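PDB 2WL9: catechol 2,3-dioxygenase from Rhodococcus sp., which probably catalyses the iron-dependent extradiol ring cleavage of catechols during the breakdown of aromatic hydrocarbons. Local coordinates for residues A19-M30 and C254-P264; K3-G11 and E143-I151. All coordinates share one frame; numbering follows the deposited sequence.

Interaction 1 of 2, residues A19-M30 and C254-P264; sequences AWRDYAAGIMGM and CANPSGWLWEP. With FE (Fe (III) ion), chain K.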
loop_
_atom_site.group_PDB
_atom_site.type_symbol
_atom_site.label_atom_id
_atom_site.label_comp_id
_atom_site.label_asym_id
_atom_site.label_seq_id
_atom_site.Cartn_x
_atom_site.Cartn_y
_atom_site.Cartn_z
ATOM N N ALA C 19 39.638 12.040 25.270
ATOM C CA ALA C 19 38.671 13.086 24.932
ATOM C C ALA C 19 37.732 12.638 23.812
ATOM O O ALA C 19 36.539 12.935 23.846
ATOM C CB ALA C 19 39.383 14.380 24.556
ATOM N N TRP C 20 38.281 11.913 22.837
ATOM C CA TRP C 20 37.514 11.397 21.694
ATOM C C TRP C 20 36.465 10.357 22.078
ATOM O O TRP C 20 35.356 10.357 21.534
ATOM C CB TRP C 20 38.453 10.832 20.626
ATOM C CG TRP C 20 38.835 11.844 19.602
ATOM C CD1 TRP C 20 40.015 12.526 19.522
ATOM C CD2 TRP C 20 38.029 12.302 18.514
ATOM N NE1 TRP C 20 39.995 13.376 18.443
ATOM C CE2 TRP C 20 38.786 13.262 17.809
ATOM C CE3 TRP C 20 36.736 11.997 18.068
ATOM C CZ2 TRP C 20 38.299 13.914 16.675
ATOM C CZ3 TRP C 20 36.251 12.650 16.942
ATOM C CH2 TRP C 20 37.032 13.595 16.256
ATOM N N ARG C 21 36.815 9.467 23.002
ATOM C CA ARG C 21 35.840 8.536 23.575
ATOM C C ARG C 21 34.708 9.323 24.227
ATOM O O ARG C 21 33.541 9.120 23.899
ATOM C CB ARG C 21 36.505 7.605 24.597
ATOM C CG ARG C 21 37.569 6.699 23.987
ATOM C CD ARG C 21 38.208 5.785 25.017
ATOM N NE ARG C 21 37.251 4.815 25.543
ATOM C CZ ARG C 21 37.536 3.543 25.808
ATOM N NH1 ARG C 21 38.752 3.062 25.576
ATOM N NH2 ARG C 21 36.596 2.744 26.285
ATOM N N ASP C 22 35.061 10.237 25.130
ATOM C CA ASP C 22 34.080 11.090 25.815
ATOM C C ASP C 22 33.155 11.800 24.828
ATOM O O ASP C 22 31.950 11.907 25.056
ATOM C CB ASP C 22 34.790 12.132 26.689
ATOM C CG ASP C 22 35.342 11.549 27.986
ATOM O OD1 ASP C 22 35.437 10.309 28.126
ATOM O OD2 ASP C 22 35.696 12.353 28.873
ATOM N N TYR C 23 33.733 12.259 23.720
ATOM C CA TYR C 23 33.029 13.057 22.734
ATOM C C TYR C 23 32.182 12.206 21.792
ATOM O O TYR C 23 30.968 12.398 21.705
ATOM C CB TYR C 23 34.041 13.891 21.955
ATOM C CG TYR C 23 33.489 14.748 20.837
ATOM C CD1 TYR C 23 33.055 16.049 21.085
ATOM C CD2 TYR C 23 33.451 14.278 19.522
ATOM C CE1 TYR C 23 32.575 16.855 20.055
ATOM C CE2 TYR C 23 32.974 15.082 18.485
ATOM C CZ TYR C 23 32.539 16.369 18.761
ATOM O OH TYR C 23 32.063 17.174 17.740
ATOM N N ALA C 24 32.819 11.265 21.098
ATOM C CA ALA C 24 32.135 10.483 20.066
ATOM C C ALA C 24 31.143 9.463 20.629
ATOM O O ALA C 24 30.102 9.212 20.022
ATOM C CB ALA C 24 33.141 9.805 19.159
ATOM N N ALA C 25 31.463 8.874 21.778
ATOM C CA ALA C 25 30.532 7.943 22.423
ATOM C C ALA C 25 29.603 8.653 23.405
ATOM O O ALA C 25 28.375 8.525 23.314
ATOM C CB ALA C 25 31.285 6.803 23.104
ATOM N N GLY C 26 30.193 9.413 24.330
ATOM C CA GLY C 26 29.451 10.041 25.418
ATOM C C GLY C 26 28.459 11.105 24.994
ATOM O O GLY C 26 27.418 11.291 25.632
ATOM N N ILE C 27 28.770 11.810 23.915
ATOM C CA ILE C 27 27.850 12.813 23.388
ATOM C C ILE C 27 27.137 12.313 22.143
ATOM O O ILE C 27 25.908 12.344 22.085
ATOM C CB ILE C 27 28.556 14.150 23.093
ATOM C CG1 ILE C 27 29.190 14.696 24.377
ATOM C CG2 ILE C 27 27.565 15.162 22.477
ATOM C CD1 ILE C 27 30.064 15.907 24.173
ATOM N N MET C 28 27.907 11.855 21.157
ATOM C CA MET C 28 27.353 11.545 19.838
ATOM C C MET C 28 26.605 10.214 19.776
ATOM O O MET C 28 25.679 10.062 18.981
ATOM C CB MET C 28 28.425 11.647 18.737
ATOM C CG MET C 28 29.041 13.056 18.575
ATOM S SD MET C 28 27.821 14.385 18.411
ATOM C CE MET C 28 28.852 15.836 18.621
ATOM N N GLY C 29 26.986 9.262 20.619
ATOM C CA GLY C 29 26.254 7.990 20.700
ATOM C C GLY C 29 26.923 6.848 19.958
ATOM O O GLY C 29 26.386 5.738 19.888
ATOM N N MET C 30 28.099 7.112 19.402
ATOM C CA MET C 30 28.878 6.054 18.750
ATOM C C MET C 30 29.325 5.014 19.767
ATOM O O MET C 30 29.325 5.270 20.966
ATOM C CB MET C 30 30.084 6.639 18.024
ATOM C CG MET C 30 29.676 7.559 16.903
ATOM S SD MET C 30 31.024 8.059 15.842
ATOM C CE MET C 30 30.087 9.049 14.684
ATOM N N CYS C 254 29.813 21.768 15.244
ATOM C CA CYS C 254 30.509 21.951 16.518
ATOM C C CYS C 254 31.932 21.395 16.492
ATOM O O CYS C 254 32.248 20.530 15.676
ATOM C CB CYS C 254 29.712 21.328 17.673
ATOM S SG CYS C 254 29.591 19.511 17.679
ATOM N N ALA C 255 32.777 21.895 17.393
ATOM C CA ALA C 255 34.180 21.468 17.489
ATOM C C ALA C 255 34.330 20.045 18.008
ATOM O O ALA C 255 33.574 19.607 18.871
ATOM C CB ALA C 255 34.969 22.424 18.379
ATOM N N ASN C 256 35.320 19.331 17.484
ATOM C CA ASN C 256 35.705 18.035 18.042
ATOM C C ASN C 256 37.065 18.121 18.775
ATOM O O ASN C 256 37.689 19.183 18.783
ATOM C CB ASN C 256 35.649 16.927 16.970
ATOM C CG ASN C 256 36.628 17.140 15.826
ATOM O OD1 ASN C 256 37.792 17.494 16.024
ATOM N ND2 ASN C 256 36.159 16.890 14.614
ATOM N N PRO C 257 37.510 17.028 19.422
ATOM C CA PRO C 257 38.768 17.089 20.179
ATOM C C PRO C 257 40.016 17.350 19.340
ATOM O O PRO C 257 41.065 17.649 19.908
ATOM C CB PRO C 257 38.856 15.708 20.833
ATOM C CG PRO C 257 37.466 15.212 20.860
ATOM C CD PRO C 257 36.835 15.736 19.612
ATOM N N SER C 258 39.909 17.244 18.015
ATOM C CA SER C 258 41.055 17.475 17.131
ATOM C C SER C 258 41.083 18.883 16.523
ATOM O O SER C 258 41.967 19.202 15.735
ATOM C CB SER C 258 41.125 16.409 16.036
ATOM O OG SER C 258 41.514 15.153 16.576
ATOM N N GLY C 259 40.114 19.713 16.893
ATOM C CA GLY C 259 40.091 21.105 16.468
ATOM C C GLY C 259 39.411 21.355 15.136
ATOM O O GLY C 259 39.434 22.478 14.637
ATOM N N TRP C 260 38.829 20.309 14.547
ATOM C CA TRP C 260 37.964 20.478 13.372
ATOM C C TRP C 260 36.506 20.185 13.741
ATOM O O TRP C 260 36.192 20.044 14.927
ATOM C CB TRP C 260 38.463 19.687 12.141
ATOM C CG TRP C 260 38.735 18.216 12.337
ATOM C CD1 TRP C 260 39.841 17.652 12.909
ATOM C CD2 TRP C 260 37.916 17.126 11.896
ATOM N NE1 TRP C 260 39.742 16.280 12.887
ATOM C CE2 TRP C 260 38.571 15.931 12.269
ATOM C CE3 TRP C 260 36.681 17.043 11.237
ATOM C CZ2 TRP C 260 38.033 14.662 12.002
ATOM C CZ3 TRP C 260 36.148 15.781 10.974
ATOM C CH2 TRP C 260 36.825 14.612 11.357
ATOM N N LEU C 261 35.626 20.105 12.745
ATOM C CA LEU C 261 34.184 20.115 13.006
ATOM C C LEU C 261 33.447 18.813 12.735
ATOM O O LEU C 261 33.705 18.135 11.748
ATOM C CB LEU C 261 33.505 21.227 12.201
ATOM C CG LEU C 261 33.937 22.671 12.449
ATOM C CD1 LEU C 261 33.228 23.563 11.457
ATOM C CD2 LEU C 261 33.594 23.080 13.859
ATOM N N TRP C 262 32.517 18.483 13.626
ATOM C CA TRP C 262 31.499 17.478 13.336
ATOM C C TRP C 262 30.139 18.157 13.207
ATOM O O TRP C 262 29.846 19.121 13.918
ATOM C CB TRP C 262 31.464 16.399 14.417
ATOM C CG TRP C 262 32.471 15.310 14.214
ATOM C CD1 TRP C 262 33.615 15.374 13.464
ATOM C CD2 TRP C 262 32.447 13.999 14.796
ATOM N NE1 TRP C 262 34.291 14.179 13.527
ATOM C CE2 TRP C 262 33.600 13.320 14.343
ATOM C CE3 TRP C 262 31.560 13.332 15.657
ATOM C CZ2 TRP C 262 33.894 12.003 14.718
ATOM C CZ3 TRP C 262 31.856 12.015 16.035
ATOM C CH2 TRP C 262 33.011 11.368 15.558
ATOM N N GLU C 263 29.321 17.635 12.301
ATOM C CA GLU C 263 28.027 18.207 11.990
ATOM C C GLU C 263 26.928 17.159 12.221
ATOM O O GLU C 263 26.535 16.462 11.291
ATOM C CB GLU C 263 28.028 18.715 10.541
ATOM C CG GLU C 263 26.769 19.469 10.104
ATOM C CD GLU C 263 26.563 19.449 8.589
ATOM O OE1 GLU C 263 27.473 19.010 7.852
ATOM O OE2 GLU C 263 25.495 19.888 8.129
ATOM N N PRO C 264 26.442 17.036 13.474
ATOM C CA PRO C 264 25.327 16.137 13.758
ATOM C C PRO C 264 24.068 16.625 13.053
ATOM O O PRO C 264 23.795 17.826 13.041
ATOM C CB PRO C 264 25.159 16.254 15.277
ATOM C CG PRO C 264 26.479 16.744 15.765
ATOM C CD PRO C 264 26.951 17.669 14.704
HETATM FE FE FE K . 27.875 19.455 5.624
HETATM O O HOH W 1 42.636 14.661 19.718
#
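Pro257 sits in the corner formed by Trp20 and Tyr23, and CH-pi contacts from its CD to a face of each carry much of this junction between helix 17-24 and the hairpin of strands 250-255 and 261-266. Pro257 CD lies 3.6 Å from the centroid of the Trp20 six-membered ring, nearly on the ring normal, and 3.8 Å from the Tyr23 ring centroid, displaced toward the rim. With CG anti to the backbone N (chi1 177°), Tyr23 extends from the helix to the hairpin, and Asn256 CA also meets its face.

Among the aromatic contacts, Trp20 and Tyr23 reach the same face of Trp262. Tyr23 presents an edge in an offset edge-to-face arrangement, its plane 62° from that of Trp262; Trp20 approaches obliquely, with CZ3 3.3 Å from Trp262 CZ2. Two methionines also pack on Trp262: Met28 CG lies at the Trp262 edge, 3.9 Å from CE3, and Met30 SD lies obliquely beside its six-membered ring, 5.0 Å from the centroid, a Met-aromatic contact, while Met30 CE packs on CZ3. A bend at chi2 of Met28 brings its SD to within 3.8 Å of Pro264 CG.

Trp20 NE1 donates to Ser258 OG across the contact (3.0 Å, 144° at the hydrogen). The acceptor lies almost in the indole plane, and Ser258 OG is also hydrogen-bonded to Asp60. Within the type I turn from Asn256 to Gly259, Asn256 OD1 accepts from Ser258 N (2.9 Å), an Asx turn that fixes the backbone presenting Pro257 and Ser258.

The 583 Å² buried is therefore mainly aromatic and apolar, with the indole N-H satisfied in place. Trp262 faces this packing; Glu263 leaves the backbone on the other side and binds the iron, so one strand carries both the packing residue and, next to it, a metal ligand.

Interaction 2 of 2, residues K3-G11 and E143-I151; sequences KVTELGYLG and EGQGLGHII. With FE (Fe (III) ion), chain K.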
loop_
_atom_site.group_PDB
_atom_site.type_symbol
_atom_site.label_atom_id
_atom_site.label_comp_id
_atom_site.label_asym_id
_atom_site.label_seq_id
_atom_site.Cartn_x
_atom_site.Cartn_y
_atom_site.Cartn_z
ATOM N N LYS C 3 31.443 1.534 -9.959
ATOM C CA LYS C 3 31.509 2.802 -9.223
ATOM C C LYS C 3 31.611 2.597 -7.719
ATOM O O LYS C 3 31.136 1.587 -7.196
ATOM C CB LYS C 3 30.254 3.632 -9.511
ATOM C CG LYS C 3 30.044 3.979 -10.980
ATOM C CD LYS C 3 28.624 4.473 -11.247
ATOM C CE LYS C 3 28.489 5.073 -12.649
ATOM N NZ LYS C 3 28.644 4.051 -13.728
ATOM N N VAL C 4 32.208 3.566 -7.023
ATOM C CA VAL C 4 32.160 3.600 -5.549
ATOM C C VAL C 4 30.688 3.692 -5.119
ATOM O O VAL C 4 29.897 4.385 -5.756
ATOM C CB VAL C 4 32.990 4.777 -4.976
ATOM C CG1 VAL C 4 32.730 4.971 -3.494
ATOM C CG2 VAL C 4 34.477 4.543 -5.219
ATOM N N THR C 5 30.327 2.966 -4.062
ATOM C CA THR C 5 28.929 2.847 -3.643
ATOM C C THR C 5 28.587 3.625 -2.359
ATOM O O THR C 5 27.404 3.888 -2.091
ATOM C CB THR C 5 28.549 1.375 -3.438
ATOM O OG1 THR C 5 29.404 0.810 -2.437
ATOM C CG2 THR C 5 28.702 0.576 -4.741
ATOM N N GLU C 6 29.611 3.968 -1.568
ATOM C CA GLU C 6 29.446 4.744 -0.322
ATOM C C GLU C 6 30.783 5.148 0.291
ATOM O O GLU C 6 31.816 4.530 0.016
ATOM C CB GLU C 6 28.664 3.953 0.740
ATOM C CG GLU C 6 29.289 2.588 1.094
ATOM C CD GLU C 6 28.572 1.869 2.232
ATOM O OE1 GLU C 6 28.670 2.316 3.391
ATOM O OE2 GLU C 6 27.922 0.839 1.976
ATOM N N LEU C 7 30.743 6.178 1.138
ATOM C CA LEU C 7 31.862 6.496 2.005
ATOM C C LEU C 7 31.839 5.508 3.180
ATOM O O LEU C 7 31.030 5.645 4.094
ATOM C CB LEU C 7 31.726 7.919 2.511
ATOM C CG LEU C 7 32.849 8.492 3.368
ATOM C CD1 LEU C 7 34.158 8.548 2.607
ATOM C CD2 LEU C 7 32.451 9.882 3.857
ATOM N N GLY C 8 32.714 4.515 3.137
ATOM C CA GLY C 8 32.665 3.396 4.079
ATOM C C GLY C 8 33.266 3.701 5.439
ATOM O O GLY C 8 32.654 3.408 6.474
ATOM N N TYR C 9 34.471 4.266 5.438
ATOM C CA TYR C 9 35.182 4.567 6.682
ATOM C C TYR C 9 36.109 5.772 6.569
ATOM O O TYR C 9 36.396 6.253 5.472
ATOM C CB TYR C 9 35.963 3.346 7.207
ATOM C CG TYR C 9 37.037 2.788 6.286
ATOM C CD1 TYR C 9 36.860 1.556 5.664
ATOM C CD2 TYR C 9 38.237 3.478 6.059
ATOM C CE1 TYR C 9 37.837 1.017 4.830
ATOM C CE2 TYR C 9 39.223 2.951 5.217
ATOM C CZ TYR C 9 39.015 1.725 4.608
ATOM O OH TYR C 9 39.970 1.190 3.779
ATOM N N LEU C 10 36.544 6.256 7.727
ATOM C CA LEU C 10 37.579 7.273 7.835
ATOM C C LEU C 10 38.606 6.820 8.861
ATOM O O LEU C 10 38.252 6.295 9.916
ATOM C CB LEU C 10 36.991 8.608 8.297
ATOM C CG LEU C 10 36.051 9.394 7.395
ATOM C CD1 LEU C 10 35.457 10.551 8.187
ATOM C CD2 LEU C 10 36.793 9.911 6.158
ATOM N N GLY C 11 39.875 7.004 8.533
ATOM C CA GLY C 11 40.949 6.863 9.499
ATOM C C GLY C 11 41.344 8.259 9.923
ATOM O O GLY C 11 41.487 9.151 9.084
ATOM N N GLU C 143 22.962 2.689 6.314
ATOM C CA GLU C 143 22.701 1.572 5.410
ATOM C C GLU C 143 22.577 1.995 3.945
ATOM O O GLU C 143 21.612 2.649 3.553
ATOM C CB GLU C 143 21.440 0.820 5.858
ATOM C CG GLU C 143 21.167 -0.469 5.089
ATOM C CD GLU C 143 22.181 -1.557 5.380
ATOM O OE1 GLU C 143 22.315 -1.946 6.565
ATOM O OE2 GLU C 143 22.839 -2.027 4.417
ATOM N N GLY C 144 23.574 1.614 3.148
ATOM C CA GLY C 144 23.619 1.965 1.729
ATOM C C GLY C 144 23.903 3.442 1.497
ATOM O O GLY C 144 23.778 3.938 0.377
ATOM N N GLN C 145 24.295 4.136 2.560
ATOM C CA GLN C 145 24.575 5.568 2.501
ATOM C C GLN C 145 25.920 5.957 3.108
ATOM O O GLN C 145 26.271 7.136 3.114
ATOM C CB GLN C 145 23.455 6.348 3.189
ATOM C CG GLN C 145 22.155 6.397 2.403
ATOM C CD GLN C 145 21.169 7.374 3.004
ATOM O OE1 GLN C 145 21.506 8.524 3.269
ATOM N NE2 GLN C 145 19.947 6.918 3.226
ATOM N N GLY C 146 26.671 4.978 3.617
ATOM C CA GLY C 146 27.964 5.260 4.248
ATOM C C GLY C 146 27.858 6.002 5.571
ATOM O O GLY C 146 26.757 6.230 6.070
ATOM N N LEU C 147 28.994 6.396 6.141
ATOM C CA LEU C 147 29.000 6.967 7.495
ATOM C C LEU C 147 28.408 8.373 7.592
ATOM O O LEU C 147 27.968 8.779 8.660
ATOM C CB LEU C 147 30.398 6.924 8.136
ATOM C CG LEU C 147 31.452 7.964 7.761
ATOM C CD1 LEU C 147 32.428 8.197 8.915
ATOM C CD2 LEU C 147 32.195 7.488 6.536
ATOM N N GLY C 148 28.402 9.102 6.479
ATOM C CA GLY C 148 27.979 10.501 6.458
ATOM C C GLY C 148 28.643 11.186 5.279
ATOM O O GLY C 148 28.821 10.568 4.236
ATOM N N HIS C 149 29.008 12.457 5.435
ATOM C CA HIS C 149 29.785 13.152 4.406
ATOM C C HIS C 149 30.900 14.002 4.976
ATOM O O HIS C 149 30.901 14.312 6.164
ATOM C CB HIS C 149 28.894 13.982 3.478
ATOM C CG HIS C 149 28.348 15.233 4.091
ATOM N ND1 HIS C 149 27.000 15.422 4.309
ATOM C CD2 HIS C 149 28.958 16.375 4.492
ATOM C CE1 HIS C 149 26.806 16.620 4.832
ATOM N NE2 HIS C 149 27.979 17.217 4.956
ATOM N N ILE C 150 31.827 14.399 4.109
ATOM C CA ILE C 150 33.017 15.139 4.513
ATOM C C ILE C 150 33.352 16.267 3.545
ATOM O O ILE C 150 33.188 16.128 2.325
ATOM C CB ILE C 150 34.259 14.210 4.630
ATOM C CG1 ILE C 150 34.491 13.437 3.317
ATOM C CG2 ILE C 150 34.115 13.278 5.844
ATOM C CD1 ILE C 150 35.712 12.522 3.314
ATOM N N ILE C 151 33.827 17.378 4.096
ATOM C CA ILE C 151 34.445 18.423 3.290
ATOM C C ILE C 151 35.957 18.355 3.467
ATOM O O ILE C 151 36.468 18.430 4.596
ATOM C CB ILE C 151 33.906 19.829 3.622
ATOM C CG1 ILE C 151 32.500 19.991 3.043
ATOM C CG2 ILE C 151 34.844 20.915 3.068
ATOM C CD1 ILE C 151 31.947 21.413 3.082
HETATM FE FE FE K . 27.875 19.455 5.624
HETATM O O HOH W 2 26.529 0.934 4.449
HETATM O O HOH W 3 28.207 7.469 0.973
#
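Leu7 and Gly146 are the closest CA pair, 4.7 Å apart, where the segment 143-151 passes strand 6-11 before entering its own strand. The axes of strands 6-11 and 149-151 run 83° apart and come no nearer than 9.2 Å, so this is a crossing and not sheet pairing. One direct backbone bond ties them: Leu147 N donates to Leu7 O at 3.0 Å, almost in line with the carbonyl (C=O...N 171°). A water links Leu7 N to Gln145 O, giving Leu7 a backbone tie at both ends. Just beyond, Gly8 and Tyr9 form a classic beta bulge opposite Gly66.

Among the side chains, Leu147 is central. Its chi1 of 79° sets CG between the backbone N and carbonyl carbon, and the branch divides the work: CD2 presses on Leu7 CG at 3.4 Å, a close carbon contact, while CD1 meets Leu10 CD1 at 3.9 Å. Leu10 and Ile150 lie alongside in opposed senses, Leu10 CD1 resting 3.8 Å from Ile150 CG2. Leu7 CD2 fills in against Ile150 CG1 and the carbonyl of Gly148. At the polar end, the Glu6 carboxylate comes over Gly146, OE1 3.1 Å from its CA, and is engaged by Arg51 and Arg68 in salt bridges. His149 leaves the backbone on the side away from this packing; its NE2 binds the iron.

A leucine-isoleucine cluster thus joins the two glyoxalase-type halves, and beside it a buried carboxylate packs on Gly146, its charge probably offset by the two arginines.

Interactions 1 and 2 are two joints between the same halves of the chain, their centres about 18 Å apart. On one side they follow in sequence, strand 6-14 leading into helix 17-24; on the other, strands 149-152 and 261-266 flank strand 210-217, where Ile150 and Trp260 both touch Ile210. Each holds an iron ligand: His149 NE2 and Glu263 OE1 are each 2.3 Å from the iron and 3.4 Å from one another. With His212 from the intervening strand they make the two-histidine, one-carboxylate triad familiar in extradiol dioxygenases. Each ligand side chain leaves its backbone on the side away from the interdomain contact, so packing and metal binding use opposite sides of the same strands.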